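Xylulokinase (Brucella ovis, PDB 5VM1) probably catalyses the ATP-dependent phosphorylation of D-xylulose to D-xylulose 5-phosphate, as a member of the FGGY carbohydrate kinase family. Local coordinates at residues 59-64 against 223-228; 77-82 against 443-448; 139-144 against 201-206; 324-329 against 369-374; 347-352 against 382-387. All blocks are in the same frame, centred on the assembly; numbering follows the deposited sequence.

Four of the five contacts each stay within one half of the chain. Contacts 1 and 3 lie in the N-terminal half, with contact 3 inside the span of chain that contact 1 closes; their centres are about 32 Å apart. Contacts 4 and 5 follow in the C-terminal half. Both use helix 367-390, and their segments alternate along the chain. The centres of contacts 4 and 5 are about 23 Å apart. Contact 2 joins the halves: it brings helix 433-446 back to strand 78-85 of the six-stranded N-terminal sheet. Its centre is about 17 Å from that of contact 1. The chain thus builds two lobes, as in actin-like ATPases, and a late helix returns to the first.

Contact 1 (59-64 against 223-228); sequences ACRTAI and AELAAE
The guanidinium of Arg61 lines up edge to edge with the carboxylate of Glu228, the two planes only 14° apart. The grip is side-on: NE and NH1 both face the acid. Glu228 OE2 takes most of the load. Glu228 OE2 accepts from Arg61 NE at 3.3 Å and from Arg61 NH1 at 3.2 Å, both on its syn side and both close to the guanidinium plane. Glu228 OE1 also receives Arg61 NH1, at 3.2 Å, but this bond is tilted from the plane. NH1 is thus shared between two oxygens and OE2 between two nitrogens, and all three bonds are bent. The near coplanarity and the several bonds should limit rotation of either group.

Both side chains reach out to make this bridge, since the nearest CA atoms of the two helices, those of Arg61 and Leu225, are 10.6 Å apart. Glu228 runs extended, with CG anti to the backbone N (chi1 -176°). Arg61 is bent at chi3. Leu225 lies beside the pair, with its CD2 3.6 Å from Arg61 NH1 in an oblique approach. Trp168 of helix 161-170 also touches Arg61.

The ion pair is at the protein surface and away from the predicted sites. It ties helix 53-70 to the short helix 223-228, which follows the edge strand 217-220. Along the chain, helix 53-70 comes between strands 31-38 and 78-85, the place of the first crossover helix in the ribonuclease H-like fold of actin-type ATPase domains.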
# COMPACT_ATOMS: atom_id res chain seq x y z
N ALA A 59 -4.72 2.07 -20.86
CA ALA A 59 -4.44 3.22 -19.99
C ALA A 59 -2.96 3.54 -19.97
O ALA A 59 -2.56 4.71 -20.04
CB ALA A 59 -4.94 2.93 -18.57
N CYS A 60 -2.12 2.51 -19.92
CA CYS A 60 -0.68 2.70 -19.93
C CYS A 60 -0.21 3.24 -21.28
O CYS A 60 0.66 4.12 -21.34
CB CYS A 60 -0.01 1.38 -19.57
SG CYS A 60 1.72 1.50 -19.21
N ARG A 61 -0.78 2.73 -22.38
CA ARG A 61 -0.46 3.27 -23.70
C ARG A 61 -0.88 4.72 -23.83
O ARG A 61 -0.21 5.52 -24.49
CB ARG A 61 -1.15 2.44 -24.79
CG ARG A 61 -0.42 1.19 -25.21
CD ARG A 61 -0.71 0.87 -26.66
NE ARG A 61 0.46 0.33 -27.34
CZ ARG A 61 0.67 -0.97 -27.54
NH1 ARG A 61 1.78 -1.38 -28.18
NH2 ARG A 61 -0.22 -1.86 -27.11
N THR A 62 -2.01 5.07 -23.21
CA THR A 62 -2.48 6.45 -23.25
C THR A 62 -1.49 7.37 -22.57
O THR A 62 -1.08 8.39 -23.13
CB THR A 62 -3.86 6.53 -22.58
OG1 THR A 62 -4.87 6.02 -23.47
CG2 THR A 62 -4.22 7.97 -22.17
N ALA A 63 -1.04 6.99 -21.37
CA ALA A 63 -0.13 7.84 -20.62
C ALA A 63 1.28 7.86 -21.23
O ALA A 63 1.94 8.90 -21.22
CB ALA A 63 -0.09 7.41 -19.15
N ILE A 64 1.75 6.74 -21.78
CA ILE A 64 3.08 6.73 -22.39
C ILE A 64 3.12 7.64 -23.61
O ILE A 64 3.96 8.54 -23.69
CB ILE A 64 3.52 5.32 -22.78
CG1 ILE A 64 3.90 4.50 -21.55
CG2 ILE A 64 4.68 5.38 -23.77
CD1 ILE A 64 4.23 3.07 -21.90
N ALA A 223 11.57 -5.24 -28.50
CA ALA A 223 12.05 -4.40 -29.59
C ALA A 223 10.91 -3.67 -30.31
O ALA A 223 11.05 -2.49 -30.66
CB ALA A 223 12.87 -5.23 -30.57
N GLU A 224 9.77 -4.35 -30.53
CA GLU A 224 8.65 -3.68 -31.20
C GLU A 224 8.20 -2.45 -30.41
O GLU A 224 7.80 -1.44 -31.00
CB GLU A 224 7.48 -4.66 -31.43
CG GLU A 224 7.01 -5.43 -30.20
CD GLU A 224 7.70 -6.79 -30.04
OE1 GLU A 224 8.94 -6.83 -29.92
OE2 GLU A 224 6.98 -7.82 -30.02
N LEU A 225 8.25 -2.53 -29.07
CA LEU A 225 7.92 -1.39 -28.23
C LEU A 225 9.05 -0.37 -28.18
O LEU A 225 8.79 0.84 -28.13
CB LEU A 225 7.58 -1.86 -26.81
CG LEU A 225 6.27 -2.61 -26.71
CD1 LEU A 225 6.09 -3.17 -25.34
CD2 LEU A 225 5.16 -1.65 -27.05
N ALA A 226 10.30 -0.84 -28.20
CA ALA A 226 11.44 0.09 -28.23
C ALA A 226 11.42 0.97 -29.47
O ALA A 226 11.86 2.12 -29.42
CB ALA A 226 12.75 -0.69 -28.15
N ALA A 227 10.91 0.45 -30.59
CA ALA A 227 10.80 1.24 -31.81
C ALA A 227 9.50 2.02 -31.89
O ALA A 227 9.45 3.06 -32.55
CB ALA A 227 10.92 0.34 -33.05
N GLU A 228 8.44 1.55 -31.24
CA GLU A 228 7.16 2.24 -31.31
C GLU A 228 7.24 3.62 -30.67
O GLU A 228 6.52 4.54 -31.09
CB GLU A 228 6.08 1.38 -30.66
CG GLU A 228 4.66 1.92 -30.75
CD GLU A 228 3.64 0.95 -30.18
OE1 GLU A 228 3.69 -0.24 -30.54
OE2 GLU A 228 2.80 1.37 -29.35

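Contact 2 (77-82 against 443-448); sequences AITGIG and IAATGA
The helix backbone comes unusually near the strand, with Gly80 CA and Ala445 CA 5.0 Å apart and one methyl between them. No side chain stands on the strand at this point. Ala445 CB points at the strand and rests on Gly80 CA at 3.8 Å and on Gly80 N at 3.9 Å. This methyl fills the place on the helix-facing side of Gly80, where there is no room for a CB on the strand as well. Thr79 adds to the seat. Its CG2 is anti to the backbone N (chi1, to OG1, -58°). Thr79 CG2 lies 4.2 Å from Ala445 CB, while Thr79 O is 4.1 Å from the same methyl. The hydroxyl of Thr79 bonds elsewhere, to His8 of the N-terminal tag.

Strand 78-85 is a middle strand of the mixed N-terminal sheet, between 9-15 and 236-242. A helix from late in the sequence, 433-446, thus adds to the cover of the first lobe's sheet, in a fold of the actin-like ATPase class. Ala444 extends the packing by touching Ile236 and Ala238 on the next strand.

The helix ends just beyond the contact. Gly447 leaves helical geometry with a positive phi. Thr446 OG1 accepts from Ala448 N at 3.1 Å, an ST turn, and is also hydrogen-bonded to Leu442 O. Thr446 itself touches Tyr10 of strand 9-15.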
# COMPACT_ATOMS: atom_id res chain seq x y z
N ALA A 77 15.47 9.14 -24.44
CA ALA A 77 16.70 8.94 -23.69
C ALA A 77 16.48 8.07 -22.46
O ALA A 77 17.35 8.02 -21.58
CB ALA A 77 17.29 10.29 -23.26
N ILE A 78 15.34 7.38 -22.39
CA ILE A 78 15.05 6.47 -21.30
C ILE A 78 15.96 5.25 -21.39
O ILE A 78 16.03 4.59 -22.44
CB ILE A 78 13.57 6.06 -21.31
CG1 ILE A 78 12.67 7.19 -20.82
CG2 ILE A 78 13.35 4.78 -20.52
CD1 ILE A 78 11.21 7.01 -21.19
N THR A 79 16.66 4.95 -20.31
CA THR A 79 17.54 3.79 -20.23
C THR A 79 16.97 2.69 -19.33
O THR A 79 17.25 1.51 -19.56
CB THR A 79 18.93 4.22 -19.73
OG1 THR A 79 19.46 5.20 -20.63
CG2 THR A 79 19.90 3.06 -19.71
N GLY A 80 16.18 3.05 -18.32
CA GLY A 80 15.52 2.08 -17.47
C GLY A 80 14.08 2.46 -17.22
O GLY A 80 13.72 3.65 -17.22
N ILE A 81 13.25 1.44 -16.97
CA ILE A 81 11.82 1.58 -16.64
C ILE A 81 11.55 0.84 -15.33
O ILE A 81 11.95 -0.32 -15.18
CB ILE A 81 10.93 1.05 -17.78
CG1 ILE A 81 11.03 1.96 -19.00
CG2 ILE A 81 9.47 0.92 -17.33
CD1 ILE A 81 10.32 1.45 -20.23
N GLY A 82 10.87 1.48 -14.40
CA GLY A 82 10.45 0.84 -13.15
C GLY A 82 8.94 0.77 -13.04
O GLY A 82 8.24 1.69 -13.45
N ILE A 443 17.66 2.52 -10.48
CA ILE A 443 18.56 1.63 -9.76
C ILE A 443 18.94 0.43 -10.61
O ILE A 443 20.12 0.05 -10.67
CB ILE A 443 17.91 1.22 -8.43
CG1 ILE A 443 17.80 2.44 -7.52
CG2 ILE A 443 18.74 0.14 -7.76
CD1 ILE A 443 16.89 2.25 -6.32
N ALA A 444 17.97 -0.19 -11.29
CA ALA A 444 18.30 -1.37 -12.09
C ALA A 444 19.15 -1.03 -13.31
O ALA A 444 20.04 -1.81 -13.67
CB ALA A 444 17.02 -2.08 -12.54
N ALA A 445 18.91 0.14 -13.92
CA ALA A 445 19.61 0.50 -15.15
C ALA A 445 21.07 0.85 -14.89
O ALA A 445 21.93 0.57 -15.73
CB ALA A 445 18.89 1.66 -15.84
N THR A 446 21.35 1.51 -13.77
CA THR A 446 22.71 1.92 -13.41
C THR A 446 23.41 0.95 -12.48
O THR A 446 24.64 1.02 -12.34
CB THR A 446 22.69 3.29 -12.75
OG1 THR A 446 22.10 3.19 -11.44
CG2 THR A 446 21.89 4.26 -13.59
N GLY A 447 22.67 0.06 -11.82
CA GLY A 447 23.32 -0.80 -10.85
C GLY A 447 23.79 -0.06 -9.63
O GLY A 447 24.67 -0.55 -8.91
N ALA A 448 23.22 1.12 -9.37
CA ALA A 448 23.60 1.89 -8.20
C ALA A 448 23.14 1.18 -6.94
O ALA A 448 22.24 0.34 -6.97
CB ALA A 448 22.97 3.28 -8.25

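Contact 3 (139-144 against 201-206); sequences PKLVWV and TGLGEG
Leu141 and Thr201 give up the most surface here, each to a different neighbour. Leu141 points from helix 137-147 at the loop and crosses Leu203 at about a right angle. Leu141 CD2 does the touching, 3.6 Å from Leu203 CD1 and 4.1 Å from Leu203 CD2, so this methyl sits against the fork of Leu203, nearer CD1. Trp185, Phe152 and Val158 touch both leucines and surround them with apolar groups.

Between Thr201 and Leu203 the chain reverses. Helix 195-200 closes in a Schellman motif, with Gly202 the first residue to leave helical angles. It has positive phi, and two bonds run back into the last turn. Both segments belong to the N-terminal half.

One residue further along helix 137-147, Val142 sends CG2 over the side of Thr201. Val142 CG2 is 3.9 Å from Thr201 CB and 4.1 Å from Thr201 CG2. Thr201 turns its methyl to this side. Its OG1 is set between the backbone N and the carbonyl carbon (chi1 71°) and bonds to Trp185 NE1 and to Leu198 O. Val142 also packs on Glu114 and Leu118 of helix 112-120. The Leu141 side chain is about 10 Å from that of His88, a predicted substrate-binding residue.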
# COMPACT_ATOMS: atom_id res chain seq x y z
N PRO A 139 -6.39 -17.10 -1.51
CA PRO A 139 -7.82 -17.48 -1.37
C PRO A 139 -8.63 -17.32 -2.64
O PRO A 139 -9.56 -18.11 -2.87
CB PRO A 139 -8.35 -16.52 -0.30
CG PRO A 139 -7.19 -15.73 0.17
CD PRO A 139 -6.08 -15.85 -0.79
N LYS A 140 -8.30 -16.32 -3.48
CA LYS A 140 -9.02 -16.11 -4.73
C LYS A 140 -8.85 -17.31 -5.65
O LYS A 140 -9.76 -17.63 -6.42
CB LYS A 140 -8.53 -14.86 -5.48
CG LYS A 140 -8.60 -13.49 -4.80
CD LYS A 140 -7.73 -12.59 -5.70
CE LYS A 140 -7.17 -11.30 -5.08
NZ LYS A 140 -8.09 -10.57 -4.24
N LEU A 141 -7.69 -17.99 -5.59
CA LEU A 141 -7.52 -19.12 -6.48
C LEU A 141 -8.23 -20.37 -6.00
O LEU A 141 -8.61 -21.22 -6.83
CB LEU A 141 -6.04 -19.42 -6.73
CG LEU A 141 -5.86 -18.66 -8.04
CD1 LEU A 141 -5.32 -17.23 -7.88
CD2 LEU A 141 -5.21 -19.51 -9.13
N VAL A 142 -8.43 -20.52 -4.69
CA VAL A 142 -9.32 -21.58 -4.24
C VAL A 142 -10.74 -21.27 -4.69
O VAL A 142 -11.47 -22.15 -5.16
CB VAL A 142 -9.19 -21.76 -2.72
CG1 VAL A 142 -10.06 -22.95 -2.24
CG2 VAL A 142 -7.71 -21.88 -2.30
N TRP A 143 -11.14 -19.99 -4.60
CA TRP A 143 -12.45 -19.56 -5.09
C TRP A 143 -12.67 -19.97 -6.52
O TRP A 143 -13.71 -20.54 -6.86
CB TRP A 143 -12.63 -18.02 -4.96
CG TRP A 143 -14.05 -17.63 -5.24
CD1 TRP A 143 -15.09 -17.62 -4.34
CD2 TRP A 143 -14.63 -17.24 -6.51
NE1 TRP A 143 -16.26 -17.26 -4.96
CE2 TRP A 143 -16.01 -17.03 -6.29
CE3 TRP A 143 -14.12 -17.06 -7.80
CZ2 TRP A 143 -16.88 -16.62 -7.31
CZ3 TRP A 143 -14.99 -16.66 -8.81
CH2 TRP A 143 -16.36 -16.45 -8.56
N VAL A 144 -11.68 -19.70 -7.39
CA VAL A 144 -11.78 -20.01 -8.81
C VAL A 144 -11.87 -21.52 -9.03
O VAL A 144 -12.67 -21.99 -9.85
CB VAL A 144 -10.59 -19.39 -9.58
CG1 VAL A 144 -10.63 -19.73 -11.07
CG2 VAL A 144 -10.54 -17.88 -9.39
N THR A 201 -3.42 -24.77 -2.60
CA THR A 201 -4.40 -24.03 -3.37
C THR A 201 -4.54 -24.57 -4.78
O THR A 201 -5.28 -24.00 -5.58
CB THR A 201 -4.02 -22.54 -3.41
OG1 THR A 201 -2.87 -22.35 -4.24
CG2 THR A 201 -3.66 -22.09 -1.99
N GLY A 202 -3.82 -25.65 -5.09
CA GLY A 202 -3.99 -26.37 -6.33
C GLY A 202 -3.08 -25.96 -7.44
O GLY A 202 -3.41 -26.20 -8.61
N LEU A 203 -1.94 -25.36 -7.13
CA LEU A 203 -1.03 -24.86 -8.15
C LEU A 203 0.38 -25.35 -7.86
O LEU A 203 0.68 -25.88 -6.79
CB LEU A 203 -1.05 -23.33 -8.22
CG LEU A 203 -2.35 -22.56 -8.45
CD1 LEU A 203 -2.08 -21.09 -8.17
CD2 LEU A 203 -2.86 -22.77 -9.85
N GLY A 204 1.26 -25.15 -8.84
CA GLY A 204 2.65 -25.50 -8.71
C GLY A 204 3.48 -24.26 -8.96
O GLY A 204 2.96 -23.23 -9.38
N GLU A 205 4.78 -24.38 -8.68
CA GLU A 205 5.67 -23.22 -8.83
C GLU A 205 5.85 -22.81 -10.28
O GLU A 205 6.10 -21.63 -10.56
CB GLU A 205 7.00 -23.54 -8.16
CG GLU A 205 7.98 -22.39 -8.11
CD GLU A 205 9.04 -22.65 -7.07
OE1 GLU A 205 9.97 -21.82 -6.94
OE2 GLU A 205 8.95 -23.71 -6.41
N GLY A 206 5.69 -23.74 -11.22
CA GLY A 206 5.79 -23.44 -12.64
C GLY A 206 4.69 -22.54 -13.16
O GLY A 206 4.79 -22.07 -14.29

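Contact 4 (324-329 against 369-374); sequences RELGET and ALTQAV
This is a buried, mainly apolar helix-to-helix contact in the C-terminal half: the last turn of helix 319-326 meets an early part of the long helix 367-390. Leu326 carries it. With CG anti to the backbone N (chi1 -173°), both its methyls reach the other helix. Leu326 CD1 lies 3.8 Å from Gln372 CB and 4.0 Å from Gln372 OE1. Leu326 CD2 is 3.9 Å from Gln372 CA and 4.0 Å from Thr371 CG2. The Leu326 and Gln372 side chains cross at about a right angle, whereas Leu326 and Thr371 run past each other in opposite directions. The amide end of Gln372 is held by Glu376 through NE2.

A water bridges the polar side. It links Glu325 OE1, at 3.0 Å, to Thr371 OG1, at 2.9 Å. Glu325 OE1 is also in a salt bridge with Arg367 NE.

Helix 319-326 stops directly after Leu326, where Gly327 takes a positive phi. Tyr410 of helix 409-419 touches both Leu326 and Gln372, and Tyr311 of helix 305-315 touches Thr371.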
# COMPACT_ATOMS: atom_id res chain seq x y z
N ARG A 324 -11.10 23.35 9.01
CA ARG A 324 -11.03 24.81 9.15
C ARG A 324 -11.75 25.29 10.41
O ARG A 324 -11.29 26.23 11.06
CB ARG A 324 -11.59 25.49 7.90
CG ARG A 324 -11.07 26.90 7.70
CD ARG A 324 -11.88 27.66 6.63
NE ARG A 324 -13.30 27.34 6.71
CZ ARG A 324 -14.18 27.99 7.47
NH1 ARG A 324 -13.80 29.03 8.21
NH2 ARG A 324 -15.45 27.61 7.48
N GLU A 325 -12.87 24.66 10.79
CA GLU A 325 -13.59 25.09 11.99
C GLU A 325 -12.81 24.75 13.25
O GLU A 325 -12.77 25.55 14.19
CB GLU A 325 -14.98 24.46 12.02
CG GLU A 325 -15.82 24.80 13.27
CD GLU A 325 -17.19 24.12 13.25
OE1 GLU A 325 -17.29 22.96 12.79
OE2 GLU A 325 -18.19 24.76 13.66
N LEU A 326 -12.16 23.58 13.29
CA LEU A 326 -11.42 23.16 14.48
C LEU A 326 -10.17 24.01 14.70
O LEU A 326 -9.85 24.39 15.83
CB LEU A 326 -11.05 21.69 14.35
CG LEU A 326 -10.41 21.02 15.55
CD1 LEU A 326 -11.32 21.14 16.77
CD2 LEU A 326 -10.14 19.57 15.19
N GLY A 327 -9.46 24.35 13.62
CA GLY A 327 -8.34 25.27 13.69
C GLY A 327 -6.98 24.61 13.62
O GLY A 327 -6.84 23.38 13.48
N GLU A 328 -5.96 25.46 13.77
CA GLU A 328 -4.57 25.04 13.69
C GLU A 328 -3.94 24.75 15.05
O GLU A 328 -2.93 24.04 15.10
CB GLU A 328 -3.73 26.13 12.98
CG GLU A 328 -4.27 26.66 11.64
CD GLU A 328 -4.01 25.73 10.46
OE1 GLU A 328 -2.83 25.49 10.11
OE2 GLU A 328 -4.99 25.26 9.86
N THR A 329 -4.54 25.21 16.14
CA THR A 329 -3.98 25.03 17.48
C THR A 329 -4.54 23.77 18.14
O THR A 329 -5.76 23.54 18.15
CB THR A 329 -4.27 26.26 18.34
OG1 THR A 329 -3.58 27.39 17.79
CG2 THR A 329 -3.80 26.04 19.77
N ALA A 369 -16.24 19.85 18.68
CA ALA A 369 -15.70 18.94 19.69
C ALA A 369 -15.72 17.50 19.18
O ALA A 369 -14.82 16.73 19.48
CB ALA A 369 -16.46 19.06 21.00
N LEU A 370 -16.73 17.15 18.38
CA LEU A 370 -16.79 15.78 17.88
C LEU A 370 -15.81 15.58 16.73
O LEU A 370 -15.16 14.53 16.66
CB LEU A 370 -18.22 15.43 17.45
CG LEU A 370 -19.02 14.73 18.54
CD1 LEU A 370 -19.16 15.61 19.73
CD2 LEU A 370 -20.38 14.39 17.99
N THR A 371 -15.67 16.57 15.85
CA THR A 371 -14.56 16.59 14.89
C THR A 371 -13.22 16.32 15.58
O THR A 371 -12.47 15.43 15.16
CB THR A 371 -14.52 17.93 14.15
OG1 THR A 371 -15.69 18.07 13.35
CG2 THR A 371 -13.27 18.05 13.26
N GLN A 372 -12.94 17.06 16.66
CA GLN A 372 -11.70 16.85 17.43
C GLN A 372 -11.56 15.41 17.91
O GLN A 372 -10.49 14.81 17.79
CB GLN A 372 -11.68 17.81 18.61
CG GLN A 372 -10.41 17.84 19.39
CD GLN A 372 -10.59 18.72 20.61
OE1 GLN A 372 -11.12 19.83 20.53
NE2 GLN A 372 -10.18 18.21 21.76
N ALA A 373 -12.64 14.83 18.43
CA ALA A 373 -12.55 13.46 18.94
C ALA A 373 -12.32 12.46 17.80
O ALA A 373 -11.74 11.40 18.03
CB ALA A 373 -13.82 13.12 19.73
N VAL A 374 -12.81 12.76 16.59
CA VAL A 374 -12.55 11.89 15.45
C VAL A 374 -11.07 11.90 15.10
O VAL A 374 -10.47 10.85 14.87
CB VAL A 374 -13.41 12.30 14.23
CG1 VAL A 374 -12.98 11.50 12.96
CG2 VAL A 374 -14.90 12.13 14.51
O HOH W 1 -15.15 20.92 13.07

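Contact 5 (347-352 against 382-387); sequences TPYNDA and IRDNLL
Thr347 leans its methyl on the amide of Asn385, with Thr347 CG2 3.5 Å from Asn385 CG. Asn385 ND2 gives a weak hydrogen bond to Thr347 O, 3.2 Å long and bent to 134°. Next along the loop, Pro348 CD lies 4.2 Å from Asp384 CB. Tyr349 then brings its hydroxyl to the acid, with Tyr349 OH 3.4 Å from Asp384 OD2. The ring stands nearly upright to the carboxylate, the planes 88° apart.

Several neighbours set these groups. Pro348 follows a cis peptide bond, and its CG lies over the centre of the Tyr349 ring, 3.8 Å above the plane. Tyr349 also stacks with Tyr484 of helix 470-488. Asp384 OD1 is bonded to Tyr477 OH of that helix. Asn385 ND2 bonds to Ala381 O one turn back, and Thr347 OG1 to Ala283 O and Val300 N, which fixes the loop against strand 295-301.

The loop thus packs against helix 367-390, which leads, through a short loop, to strand 399-402. It is the last helix before the fourth core strand of the C-terminal sheet. Loop 347-352 and helix 470-488 both pack on this long helix in the C-terminal lobe of the FGGY kinase fold.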
# COMPACT_ATOMS: atom_id res chain seq x y z
N THR A 347 -5.41 -3.78 12.32
CA THR A 347 -4.35 -3.75 13.31
C THR A 347 -4.81 -2.99 14.56
O THR A 347 -5.20 -1.83 14.45
CB THR A 347 -3.10 -3.07 12.73
OG1 THR A 347 -2.78 -3.66 11.46
CG2 THR A 347 -1.90 -3.09 13.71
N PRO A 348 -4.72 -3.59 15.76
CA PRO A 348 -4.16 -4.90 16.12
C PRO A 348 -5.14 -6.03 16.49
O PRO A 348 -4.68 -7.09 16.91
CB PRO A 348 -3.34 -4.55 17.35
CG PRO A 348 -4.24 -3.56 18.04
CD PRO A 348 -4.91 -2.75 16.95
N TYR A 349 -6.44 -5.86 16.31
CA TYR A 349 -7.38 -6.82 16.88
C TYR A 349 -7.94 -7.79 15.85
O TYR A 349 -8.45 -8.85 16.23
CB TYR A 349 -8.55 -6.08 17.55
CG TYR A 349 -8.17 -5.01 18.56
CD1 TYR A 349 -7.54 -5.34 19.77
CD2 TYR A 349 -8.38 -3.66 18.27
CE1 TYR A 349 -7.18 -4.34 20.69
CE2 TYR A 349 -8.03 -2.66 19.18
CZ TYR A 349 -7.42 -3.01 20.39
OH TYR A 349 -7.06 -2.02 21.28
N ASN A 350 -7.86 -7.44 14.57
CA ASN A 350 -8.47 -8.20 13.49
C ASN A 350 -9.88 -8.63 13.90
O ASN A 350 -10.19 -9.80 14.08
CB ASN A 350 -7.61 -9.41 13.11
CG ASN A 350 -8.16 -10.13 11.88
OD1 ASN A 350 -8.81 -9.52 11.02
ND2 ASN A 350 -7.92 -11.44 11.79
N ASP A 351 -10.71 -7.61 14.07
CA ASP A 351 -12.05 -7.75 14.64
C ASP A 351 -13.04 -7.25 13.59
O ASP A 351 -13.13 -6.04 13.36
CB ASP A 351 -12.17 -6.94 15.93
CG ASP A 351 -13.50 -7.13 16.62
OD1 ASP A 351 -14.53 -7.34 15.92
OD2 ASP A 351 -13.53 -7.08 17.87
N ALA A 352 -13.79 -8.17 13.00
CA ALA A 352 -14.78 -7.80 12.00
C ALA A 352 -16.10 -7.32 12.62
O ALA A 352 -16.81 -6.51 12.00
CB ALA A 352 -15.03 -8.98 11.07
N ILE A 382 -3.54 4.98 15.38
CA ILE A 382 -2.15 4.96 14.94
C ILE A 382 -1.22 4.59 16.09
O ILE A 382 -0.28 3.82 15.93
CB ILE A 382 -1.76 6.31 14.31
CG1 ILE A 382 -2.59 6.59 13.06
CG2 ILE A 382 -0.28 6.33 13.95
CD1 ILE A 382 -2.44 7.97 12.56
N ARG A 383 -1.47 5.13 17.28
CA ARG A 383 -0.64 4.77 18.43
C ARG A 383 -0.81 3.29 18.79
O ARG A 383 0.15 2.64 19.24
CB ARG A 383 -0.92 5.72 19.60
CG ARG A 383 -1.16 5.13 20.92
CD ARG A 383 -0.09 5.47 21.90
NE ARG A 383 -0.28 6.68 22.70
CZ ARG A 383 0.09 6.78 23.98
NH1 ARG A 383 -0.08 7.90 24.67
NH2 ARG A 383 0.62 5.71 24.59
N ASP A 384 -2.02 2.76 18.64
CA ASP A 384 -2.18 1.31 18.76
C ASP A 384 -1.35 0.57 17.71
O ASP A 384 -0.77 -0.49 17.99
CB ASP A 384 -3.66 0.92 18.67
CG ASP A 384 -4.33 0.89 20.02
OD1 ASP A 384 -3.60 0.86 21.04
OD2 ASP A 384 -5.59 0.84 20.07
N ASN A 385 -1.27 1.11 16.50
CA ASN A 385 -0.46 0.47 15.47
C ASN A 385 1.03 0.52 15.81
O ASN A 385 1.73 -0.49 15.67
CB ASN A 385 -0.76 1.09 14.11
CG ASN A 385 -1.95 0.45 13.46
OD1 ASN A 385 -1.85 -0.21 12.42
ND2 ASN A 385 -3.09 0.58 14.12
N LEU A 386 1.52 1.68 16.26
CA LEU A 386 2.93 1.80 16.63
C LEU A 386 3.29 0.83 17.74
O LEU A 386 4.39 0.25 17.74
CB LEU A 386 3.25 3.25 17.02
CG LEU A 386 4.67 3.58 17.50
CD1 LEU A 386 5.09 4.99 17.09
CD2 LEU A 386 4.82 3.44 18.99
N LEU A 387 2.38 0.63 18.70
CA LEU A 387 2.63 -0.32 19.78
C LEU A 387 2.75 -1.75 19.24
O LEU A 387 3.57 -2.54 19.73
CB LEU A 387 1.54 -0.22 20.85
CG LEU A 387 1.50 0.99 21.82
CD1 LEU A 387 0.44 0.81 22.90
CD2 LEU A 387 2.83 1.35 22.45